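Local coordinates for protein PrhC (Penicillium brasilianum, PDB 5X9J) that acts as a homodimeric isomerase in the biosynthesis of paraherquonin, a highly congested hexacyclic fungal meroterpenoid, at residues B[124-133]-B[143-153]; B[34-42]-B[90-98]. One frame throughout, in Å; residues are numbered along the deposited sequence.

Contact 1. Residues B[124-133]-B[143-153]; sequences YENENLVILQ and GIWEFFDAVRK
The Arg152 chain bends at chi2 (-73°), and the bend carries NH1 to the backbone oxygen of Glu125. Trp145, with CG anti to the carbonyl carbon (chi1 -64°), lays the benzo edge of its indole along Ile131 and Gln133. The Trp145 pairing lies within the antiparallel beta hairpin of strands 124-134 and 141-148, part of the curved mixed sheet; Arg152 stands in helix 150-162, which starts just after it. Regular backbone bonds join Leu129 to Phe147 and Ile131 to Trp145. Trp145 CE3 meets Ile131 O at 3.4 Å, near the ring plane, and CG2 of Ile131 at 3.9 Å. Tyr60 stacks on the same ring. Beyond the regular pairing, the Asn126 amide ties the strand to the start of the helix. Asn126 OD1 accepts from Asp149 N at 3.0 Å, and also from Glu127 N. Asn126 ND2 gives one hydrogen to Asp149 O (3.1 Å) and the other to Tyr124 OH (2.8 Å). The second bond is almost straight and lies in the amide plane. Four bonds thus fix the rotation of this buried amide. Asp149 is the N-cap of the helix: Asp149 OD2 accepts from Arg152 N at 2.9 Å, and also bonds to Ser65 OG of the second subunit. The cap therefore also lies at the dimer interface. Arg152 NH1 donates to Glu125 O at 3.0 Å, coming from above the carbonyl plane. A water accepts from the same NH1 and donates to Glu127 OE2.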
loop_
_atom_site.group_PDB
_atom_site.type_symbol
_atom_site.label_atom_id
_atom_site.label_comp_id
_atom_site.label_asym_id
_atom_site.label_seq_id
_atom_site.Cartn_x
_atom_site.Cartn_y
_atom_site.Cartn_z
ATOM N N TYR B 124 -12.824 -0.293 -14.681
ATOM C CA TYR B 124 -11.700 -0.599 -13.810
ATOM C C TYR B 124 -11.703 0.390 -12.662
ATOM O O TYR B 124 -11.847 1.597 -12.881
ATOM C CB TYR B 124 -10.374 -0.524 -14.570
ATOM C CG TYR B 124 -9.134 -0.783 -13.741
ATOM C CD1 TYR B 124 -8.968 -1.978 -13.053
ATOM C CD2 TYR B 124 -8.103 0.156 -13.684
ATOM C CE1 TYR B 124 -7.814 -2.232 -12.319
ATOM C CE2 TYR B 124 -6.950 -0.082 -12.941
ATOM C CZ TYR B 124 -6.815 -1.281 -12.262
ATOM O OH TYR B 124 -5.670 -1.537 -11.550
ATOM N N GLU B 125 -11.558 -0.119 -11.444
ATOM C CA GLU B 125 -11.409 0.734 -10.275
ATOM C C GLU B 125 -10.342 0.129 -9.381
ATOM O O GLU B 125 -10.323 -1.087 -9.170
ATOM C CB GLU B 125 -12.732 0.886 -9.525
ATOM C CG GLU B 125 -13.806 1.573 -10.381
ATOM C CD GLU B 125 -15.183 1.567 -9.744
ATOM O OE1 GLU B 125 -15.432 0.737 -8.843
ATOM O OE2 GLU B 125 -16.020 2.396 -10.157
ATOM N N ASN B 126 -9.440 0.969 -8.885
ATOM C CA ASN B 126 -8.427 0.500 -7.959
ATOM C C ASN B 126 -8.205 1.582 -6.914
ATOM O O ASN B 126 -8.669 2.719 -7.053
ATOM C CB ASN B 126 -7.130 0.114 -8.686
ATOM C CG ASN B 126 -6.410 -1.048 -8.001
ATOM O OD1 ASN B 126 -6.486 -1.175 -6.792
ATOM N ND2 ASN B 126 -5.719 -1.891 -8.773
ATOM N N GLU B 127 -7.532 1.191 -5.833
ATOM C CA GLU B 127 -7.176 2.081 -4.743
ATOM C C GLU B 127 -5.712 1.842 -4.414
ATOM O O GLU B 127 -5.203 0.723 -4.543
ATOM C CB GLU B 127 -8.071 1.860 -3.520
ATOM C CG GLU B 127 -9.531 2.291 -3.774
ATOM C CD GLU B 127 -10.496 1.841 -2.686
ATOM O OE1 GLU B 127 -10.067 1.689 -1.520
ATOM O OE2 GLU B 127 -11.690 1.640 -3.001
ATOM N N ASN B 128 -5.031 2.911 -4.021
ATOM C CA ASN B 128 -3.579 2.934 -4.061
ATOM C C ASN B 128 -3.037 3.596 -2.804
ATOM O O ASN B 128 -3.729 4.353 -2.121
ATOM C CB ASN B 128 -3.067 3.701 -5.305
ATOM C CG ASN B 128 -3.687 3.185 -6.618
ATOM O OD1 ASN B 128 -3.033 2.489 -7.398
ATOM N ND2 ASN B 128 -4.956 3.532 -6.860
ATOM N N LEU B 129 -1.772 3.315 -2.521
ATOM C CA LEU B 129 -0.978 4.111 -1.593
ATOM C C LEU B 129 0.254 4.556 -2.366
ATOM O O LEU B 129 0.952 3.726 -2.954
ATOM C CB LEU B 129 -0.612 3.313 -0.337
ATOM C CG LEU B 129 -0.030 4.069 0.882
ATOM C CD1 LEU B 129 1.412 4.538 0.641
ATOM C CD2 LEU B 129 -0.880 5.228 1.296
ATOM N N VAL B 130 0.494 5.858 -2.408
ATOM C CA VAL B 130 1.602 6.416 -3.172
ATOM C C VAL B 130 2.546 7.090 -2.192
ATOM O O VAL B 130 2.102 7.829 -1.311
ATOM C CB VAL B 130 1.123 7.417 -4.240
ATOM C CG1 VAL B 130 2.332 8.048 -4.964
ATOM C CG2 VAL B 130 0.192 6.723 -5.258
ATOM N N ILE B 131 3.842 6.838 -2.337
ATOM C CA ILE B 131 4.856 7.616 -1.639
ATOM C C ILE B 131 5.640 8.396 -2.681
ATOM O O ILE B 131 6.113 7.818 -3.664
ATOM C CB ILE B 131 5.796 6.724 -0.814
ATOM C CG1 ILE B 131 5.009 5.936 0.237
ATOM C CG2 ILE B 131 6.898 7.589 -0.160
ATOM C CD1 ILE B 131 5.894 4.948 1.051
ATOM N N LEU B 132 5.798 9.694 -2.463
ATOM C CA LEU B 132 6.637 10.516 -3.321
ATOM C C LEU B 132 7.868 10.979 -2.558
ATOM O O LEU B 132 7.771 11.400 -1.404
ATOM C CB LEU B 132 5.886 11.741 -3.845
ATOM C CG LEU B 132 4.591 11.465 -4.611
ATOM C CD1 LEU B 132 3.911 12.788 -4.991
ATOM C CD2 LEU B 132 4.862 10.628 -5.853
ATOM N N GLN B 133 9.019 10.884 -3.209
ATOM C CA GLN B 133 10.229 11.556 -2.765
ATOM C C GLN B 133 10.356 12.812 -3.612
ATOM O O GLN B 133 10.466 12.727 -4.836
ATOM C CB GLN B 133 11.467 10.667 -2.926
ATOM C CG GLN B 133 12.786 11.423 -2.694
ATOM C CD GLN B 133 12.994 11.755 -1.235
ATOM O OE1 GLN B 133 13.185 10.861 -0.419
ATOM N NE2 GLN B 133 12.928 13.041 -0.890
ATOM N N GLY B 143 11.328 10.195 -6.705
ATOM C CA GLY B 143 11.048 8.792 -6.481
ATOM C C GLY B 143 9.566 8.557 -6.247
ATOM O O GLY B 143 8.893 9.384 -5.630
ATOM N N ILE B 144 9.048 7.440 -6.753
ATOM C CA ILE B 144 7.637 7.085 -6.636
ATOM C C ILE B 144 7.558 5.626 -6.214
ATOM O O ILE B 144 8.154 4.759 -6.859
ATOM C CB ILE B 144 6.878 7.285 -7.964
ATOM C CG1 ILE B 144 7.012 8.726 -8.452
ATOM C CG2 ILE B 144 5.398 6.891 -7.817
ATOM C CD1 ILE B 144 6.783 8.887 -9.958
ATOM N N TRP B 145 6.830 5.360 -5.133
ATOM C CA TRP B 145 6.484 4.005 -4.721
ATOM C C TRP B 145 4.972 3.885 -4.770
ATOM O O TRP B 145 4.266 4.766 -4.268
ATOM C CB TRP B 145 6.997 3.703 -3.309
ATOM C CG TRP B 145 8.500 3.730 -3.217
ATOM C CD1 TRP B 145 9.345 2.651 -3.202
ATOM C CD2 TRP B 145 9.334 4.899 -3.149
ATOM N NE1 TRP B 145 10.656 3.084 -3.125
ATOM C CE2 TRP B 145 10.676 4.453 -3.084
ATOM C CE3 TRP B 145 9.080 6.275 -3.134
ATOM C CZ2 TRP B 145 11.758 5.337 -3.009
ATOM C CZ3 TRP B 145 10.150 7.152 -3.053
ATOM C CH2 TRP B 145 11.479 6.677 -2.992
ATOM N N GLU B 146 4.471 2.811 -5.365
ATOM C CA GLU B 146 3.031 2.637 -5.477
ATOM C C GLU B 146 2.609 1.270 -4.973
ATOM O O GLU B 146 3.189 0.252 -5.360
ATOM C CB GLU B 146 2.541 2.814 -6.920
ATOM C CG GLU B 146 1.042 2.520 -7.032
ATOM C CD GLU B 146 0.445 2.748 -8.424
ATOM O OE1 GLU B 146 -0.442 3.627 -8.531
ATOM O OE2 GLU B 146 0.841 2.043 -9.391
ATOM N N PHE B 147 1.594 1.258 -4.123
ATOM C CA PHE B 147 0.860 0.061 -3.743
ATOM C C PHE B 147 -0.533 0.141 -4.335
ATOM O O PHE B 147 -1.155 1.202 -4.317
ATOM C CB PHE B 147 0.721 -0.057 -2.230
ATOM C CG PHE B 147 1.996 -0.327 -1.537
ATOM C CD1 PHE B 147 2.915 0.690 -1.337
ATOM C CD2 PHE B 147 2.281 -1.605 -1.086
ATOM C CE1 PHE B 147 4.118 0.435 -0.690
ATOM C CE2 PHE B 147 3.465 -1.873 -0.438
ATOM C CZ PHE B 147 4.392 -0.849 -0.240
ATOM N N PHE B 148 -1.033 -0.973 -4.841
ATOM C CA PHE B 148 -2.370 -0.990 -5.409
ATOM C C PHE B 148 -2.995 -2.305 -4.996
ATOM O O PHE B 148 -2.324 -3.174 -4.439
ATOM C CB PHE B 148 -2.333 -0.846 -6.942
ATOM C CG PHE B 148 -1.390 -1.815 -7.595
ATOM C CD1 PHE B 148 -0.051 -1.496 -7.752
ATOM C CD2 PHE B 148 -1.825 -3.072 -7.981
ATOM C CE1 PHE B 148 0.828 -2.404 -8.312
ATOM C CE2 PHE B 148 -0.957 -3.983 -8.534
ATOM C CZ PHE B 148 0.374 -3.652 -8.711
ATOM N N ASP B 149 -4.285 -2.457 -5.264
ATOM C CA ASP B 149 -4.944 -3.732 -5.004
ATOM C C ASP B 149 -4.592 -4.671 -6.141
ATOM O O ASP B 149 -5.012 -4.465 -7.289
ATOM C CB ASP B 149 -6.452 -3.560 -4.864
ATOM C CG ASP B 149 -7.146 -4.850 -4.431
ATOM O OD1 ASP B 149 -7.837 -4.817 -3.395
ATOM O OD2 ASP B 149 -6.996 -5.887 -5.118
ATOM N N ALA B 150 -3.809 -5.700 -5.827
ATOM C CA ALA B 150 -3.297 -6.579 -6.864
ATOM C C ALA B 150 -4.393 -7.458 -7.445
ATOM O O ALA B 150 -4.276 -7.915 -8.587
ATOM C CB ALA B 150 -2.155 -7.441 -6.309
ATOM N N VAL B 151 -5.452 -7.716 -6.682
ATOM C CA VAL B 151 -6.532 -8.546 -7.210
ATOM C C VAL B 151 -7.366 -7.755 -8.221
ATOM O O VAL B 151 -7.760 -8.287 -9.263
ATOM C CB VAL B 151 -7.394 -9.107 -6.059
ATOM C CG1 VAL B 151 -8.731 -9.639 -6.589
ATOM C CG2 VAL B 151 -6.628 -10.228 -5.318
ATOM N N ARG B 152 -7.642 -6.480 -7.928
ATOM C CA ARG B 152 -8.261 -5.605 -8.924
ATOM C C ARG B 152 -7.443 -5.590 -10.205
ATOM O O ARG B 152 -7.986 -5.733 -11.305
ATOM C CB ARG B 152 -8.407 -4.186 -8.375
ATOM C CG ARG B 152 -9.458 -4.034 -7.298
ATOM C CD ARG B 152 -10.871 -4.104 -7.890
ATOM N NE ARG B 152 -11.908 -4.037 -6.860
ATOM C CZ ARG B 152 -12.352 -2.915 -6.307
ATOM N NH1 ARG B 152 -11.843 -1.750 -6.672
ATOM N NH2 ARG B 152 -13.307 -2.955 -5.381
ATOM N N LYS B 153 -6.124 -5.450 -10.081
ATOM C CA LYS B 153 -5.299 -5.410 -11.279
ATOM C C LYS B 153 -5.265 -6.758 -11.984
ATOM O O LYS B 153 -5.329 -6.817 -13.220
ATOM C CB LYS B 153 -3.880 -4.966 -10.949
ATOM C CG LYS B 153 -3.057 -4.832 -12.212
ATOM C CD LYS B 153 -1.668 -4.327 -11.943
ATOM C CE LYS B 153 -1.044 -3.829 -13.240
ATOM N NZ LYS B 153 0.448 -3.820 -13.143
HETATM O O HOH W 1 -12.455 0.904 -5.564
#

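Contact 2. Residues B[34-42]-B[90-98]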
loop_
_atom_site.group_PDB
_atom_site.type_symbol
_atom_site.label_atom_id
_atom_site.label_comp_id
_atom_site.label_asym_id
_atom_site.label_seq_id
_atom_site.Cartn_x
_atom_site.Cartn_y
_atom_site.Cartn_z
ATOM N N ALA B 34 1.662 16.470 -4.194
ATOM C CA ALA B 34 0.895 15.231 -4.301
ATOM C C ALA B 34 -0.370 15.433 -5.131
ATOM O O ALA B 34 -0.692 14.622 -6.013
ATOM C CB ALA B 34 0.553 14.714 -2.897
ATOM N N HIS B 35 -1.110 16.510 -4.858
ATOM C CA HIS B 35 -2.298 16.799 -5.668
ATOM C C HIS B 35 -1.929 17.046 -7.123
ATOM O O HIS B 35 -2.623 16.583 -8.037
ATOM C CB HIS B 35 -3.039 18.003 -5.096
ATOM C CG HIS B 35 -3.772 17.707 -3.827
ATOM N ND1 HIS B 35 -4.870 16.872 -3.782
ATOM C CD2 HIS B 35 -3.574 18.142 -2.560
ATOM C CE1 HIS B 35 -5.317 16.807 -2.539
ATOM N NE2 HIS B 35 -4.544 17.563 -1.779
ATOM N N LYS B 36 -0.825 17.758 -7.356
ATOM C CA LYS B 36 -0.384 18.034 -8.719
ATOM C C LYS B 36 -0.017 16.750 -9.446
ATOM O O LYS B 36 -0.398 16.543 -10.607
ATOM C CB LYS B 36 0.805 18.998 -8.688
ATOM C CG LYS B 36 1.380 19.320 -10.062
ATOM C CD LYS B 36 2.436 20.415 -9.945
ATOM C CE LYS B 36 2.909 20.886 -11.322
ATOM N NZ LYS B 36 4.060 21.822 -11.179
ATOM N N PHE B 37 0.756 15.885 -8.778
ATOM C CA PHE B 37 1.044 14.551 -9.298
ATOM C C PHE B 37 -0.226 13.849 -9.773
ATOM O O PHE B 37 -0.293 13.351 -10.901
ATOM C CB PHE B 37 1.748 13.737 -8.202
ATOM C CG PHE B 37 1.995 12.300 -8.564
ATOM C CD1 PHE B 37 1.100 11.306 -8.173
ATOM C CD2 PHE B 37 3.132 11.937 -9.266
ATOM C CE1 PHE B 37 1.328 9.972 -8.495
ATOM C CE2 PHE B 37 3.375 10.597 -9.591
ATOM C CZ PHE B 37 2.463 9.618 -9.209
ATOM N N CYS B 38 -1.263 13.833 -8.932
ATOM C CA CYS B 38 -2.504 13.143 -9.290
ATOM C C CYS B 38 -3.231 13.832 -10.448
ATOM O O CYS B 38 -3.698 13.164 -11.377
ATOM C CB CYS B 38 -3.408 13.046 -8.063
ATOM S SG CYS B 38 -2.724 11.910 -6.788
ATOM N N SER B 39 -3.341 15.161 -10.407
ATOM C CA SER B 39 -4.033 15.887 -11.475
ATOM C C SER B 39 -3.331 15.718 -12.808
ATOM O O SER B 39 -3.985 15.564 -13.850
ATOM C CB SER B 39 -4.124 17.375 -11.137
ATOM O OG SER B 39 -4.803 17.573 -9.917
ATOM N N ILE B 40 -1.999 15.775 -12.801
ATOM C CA ILE B 40 -1.243 15.588 -14.038
ATOM C C ILE B 40 -1.534 14.220 -14.630
ATOM O O ILE B 40 -1.781 14.082 -15.834
ATOM C CB ILE B 40 0.264 15.782 -13.791
ATOM C CG1 ILE B 40 0.600 17.271 -13.688
ATOM C CG2 ILE B 40 1.072 15.133 -14.908
ATOM C CD1 ILE B 40 2.059 17.541 -13.350
ATOM N N ILE B 41 -1.509 13.183 -13.791
ATOM C CA ILE B 41 -1.835 11.843 -14.273
ATOM C C ILE B 41 -3.272 11.791 -14.782
ATOM O O ILE B 41 -3.554 11.192 -15.822
ATOM C CB ILE B 41 -1.594 10.806 -13.161
ATOM C CG1 ILE B 41 -0.100 10.504 -13.037
ATOM C CG2 ILE B 41 -2.395 9.542 -13.432
ATOM C CD1 ILE B 41 0.233 9.725 -11.813
ATOM N N SER B 42 -4.203 12.406 -14.048
ATOM C CA SER B 42 -5.599 12.400 -14.479
ATOM C C SER B 42 -5.769 13.082 -15.829
ATOM O O SER B 42 -6.610 12.673 -16.643
ATOM C CB SER B 42 -6.474 13.092 -13.443
ATOM O OG SER B 42 -6.986 12.171 -12.527
ATOM N N SER B 90 -9.393 7.901 -17.979
ATOM C CA SER B 90 -8.565 7.570 -16.827
ATOM C C SER B 90 -8.557 8.715 -15.826
ATOM O O SER B 90 -8.249 9.860 -16.184
ATOM C CB SER B 90 -7.133 7.280 -17.267
ATOM O OG SER B 90 -7.050 6.064 -17.978
ATOM N N LYS B 91 -8.858 8.393 -14.565
ATOM C CA LYS B 91 -8.890 9.357 -13.472
ATOM C C LYS B 91 -8.055 8.826 -12.313
ATOM O O LYS B 91 -8.040 7.618 -12.060
ATOM C CB LYS B 91 -10.329 9.607 -12.994
ATOM C CG LYS B 91 -11.275 10.190 -14.051
ATOM C CD LYS B 91 -12.735 10.134 -13.578
ATOM C CE LYS B 91 -13.712 10.663 -14.645
ATOM N NZ LYS B 91 -13.539 12.122 -14.913
ATOM N N PHE B 92 -7.384 9.734 -11.598
ATOM C CA PHE B 92 -6.525 9.386 -10.467
ATOM C C PHE B 92 -6.614 10.540 -9.478
ATOM O O PHE B 92 -6.354 11.688 -9.851
ATOM C CB PHE B 92 -5.083 9.158 -10.937
ATOM C CG PHE B 92 -4.187 8.459 -9.928
ATOM C CD1 PHE B 92 -3.391 9.191 -9.053
ATOM C CD2 PHE B 92 -4.103 7.079 -9.891
ATOM C CE1 PHE B 92 -2.554 8.557 -8.138
ATOM C CE2 PHE B 92 -3.270 6.436 -8.980
ATOM C CZ PHE B 92 -2.497 7.175 -8.101
ATOM N N TRP B 93 -7.017 10.264 -8.239
ATOM C CA TRP B 93 -7.261 11.352 -7.301
ATOM C C TRP B 93 -6.980 10.892 -5.875
ATOM O O TRP B 93 -7.142 9.715 -5.543
ATOM C CB TRP B 93 -8.708 11.878 -7.408
ATOM C CG TRP B 93 -9.774 10.872 -6.998
ATOM C CD1 TRP B 93 -10.418 10.810 -5.796
ATOM C CD2 TRP B 93 -10.327 9.812 -7.801
ATOM N NE1 TRP B 93 -11.322 9.775 -5.795
ATOM C CE2 TRP B 93 -11.290 9.151 -7.016
ATOM C CE3 TRP B 93 -10.101 9.363 -9.104
ATOM C CZ2 TRP B 93 -12.023 8.056 -7.488
ATOM C CZ3 TRP B 93 -10.828 8.271 -9.570
ATOM C CH2 TRP B 93 -11.776 7.634 -8.764
ATOM N N ILE B 94 -6.580 11.853 -5.033
ATOM C CA ILE B 94 -6.313 11.572 -3.628
ATOM C C ILE B 94 -7.623 11.375 -2.881
ATOM O O ILE B 94 -8.596 12.120 -3.079
ATOM C CB ILE B 94 -5.481 12.708 -3.007
ATOM C CG1 ILE B 94 -4.158 12.850 -3.742
ATOM C CG2 ILE B 94 -5.216 12.438 -1.529
ATOM C CD1 ILE B 94 -3.247 13.895 -3.132
ATOM N N ILE B 95 -7.663 10.343 -2.037
ATOM C CA ILE B 95 -8.797 10.058 -1.166
ATOM C C ILE B 95 -8.317 10.101 0.279
ATOM O O ILE B 95 -7.117 9.995 0.564
ATOM C CB ILE B 95 -9.439 8.685 -1.458
ATOM C CG1 ILE B 95 -8.407 7.563 -1.242
ATOM C CG2 ILE B 95 -10.019 8.645 -2.879
ATOM C CD1 ILE B 95 -8.982 6.128 -1.320
ATOM N N ASP B 96 -9.278 10.244 1.193
ATOM C CA ASP B 96 -9.055 10.051 2.629
ATOM C C ASP B 96 -7.862 10.884 3.096
ATOM O O ASP B 96 -6.887 10.375 3.653
ATOM C CB ASP B 96 -8.862 8.557 2.937
ATOM C CG ASP B 96 -8.858 8.250 4.435
ATOM O OD1 ASP B 96 -9.402 9.063 5.214
ATOM O OD2 ASP B 96 -8.311 7.185 4.832
ATOM N N GLU B 97 -7.950 12.186 2.819
ATOM C CA GLU B 97 -6.797 13.069 2.936
ATOM C C GLU B 97 -6.284 13.187 4.357
ATOM O O GLU B 97 -5.106 13.514 4.545
ATOM C CB GLU B 97 -7.144 14.467 2.416
ATOM C CG GLU B 97 -7.038 14.591 0.923
ATOM C CD GLU B 97 -7.479 15.956 0.414
ATOM O OE1 GLU B 97 -6.976 16.987 0.922
ATOM O OE2 GLU B 97 -8.337 15.982 -0.496
ATOM N N GLY B 98 -7.136 12.951 5.356
ATOM C CA GLY B 98 -6.682 12.993 6.735
ATOM C C GLY B 98 -5.659 11.923 7.090
ATOM O O GLY B 98 -4.999 12.033 8.128
HETATM O O HOH W 2 -6.395 14.650 -5.839
#
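Phe92 lies against one side of helix 26-43 and starts the contact at its CB, which touches CG2 of Ile41 at 3.7 Å. CG stays near the same methyl. CG is anti to the backbone N (chi1 -165°), which turns the ring in under the helix. Phe92 CD1 then meets SG of Cys38 at 3.6 Å. The sulfur sits at the ring edge, 78° off the normal, as a Cys sulfur-aromatic contact. Phe92 CE1 passes the same sulfur and reaches CE1 of Phe37 at 4.1 Å. On its far side the ring goes on to Asn128 of strand 124-134.

This is a helix packed along a strand of an alpha+beta fold. Helix 34-42 and strand 90-94 run nearly antiparallel, their axes 6.7 Å apart at closest approach. Further along the strand, Ile94 continues the apolar seam: its CG1 touches SG of Cys38 at 3.5 Å. Ile94 CD1 lies over one face of the His35 imidazole, a CH-pi contact 3.7 Å from the ring centroid. The methyl also touches Ala34. The Glu97 carboxylate stands at the edge of that imidazole, with the two planes steeply turned.

Ser42 provides the direct hydrogen bond between the segments: Ser42 OG accepts from Phe92 N at 2.6 Å. A water accepts from Ile94 N and makes a weak, long hydrogen bond with His35 ND1. Lys91 and Trp93, the alternate residues, pair through their backbones with Ser116 and Ala114 of strand 108-119. The chemistry is therefore divided: carbon and sulfur make up the middle of the interface, while a serine hydroxyl and a water satisfy the N-H groups of Phe92 and Ile94.

Contact 1 and contact 2 have centres about 12 Å apart and share one sheet and one apolar core. Strand 108-119 runs between strands 90-94 and 124-134 and pairs with both. Across it, CG2 of Val130 meets CZ of Phe92 at 3.9 Å. The helix also reaches the hairpin directly: CE2 of Phe37 touches CD1 of Ile144 at 3.8 Å, and CA of Ala34 lies 3.9 Å from CD1 of Leu132. Both contacts extend to the second subunit. Leu129 packs on Leu129 of that subunit, while Asp96 of segment 90-98 packs on Trp145 of the second subunit.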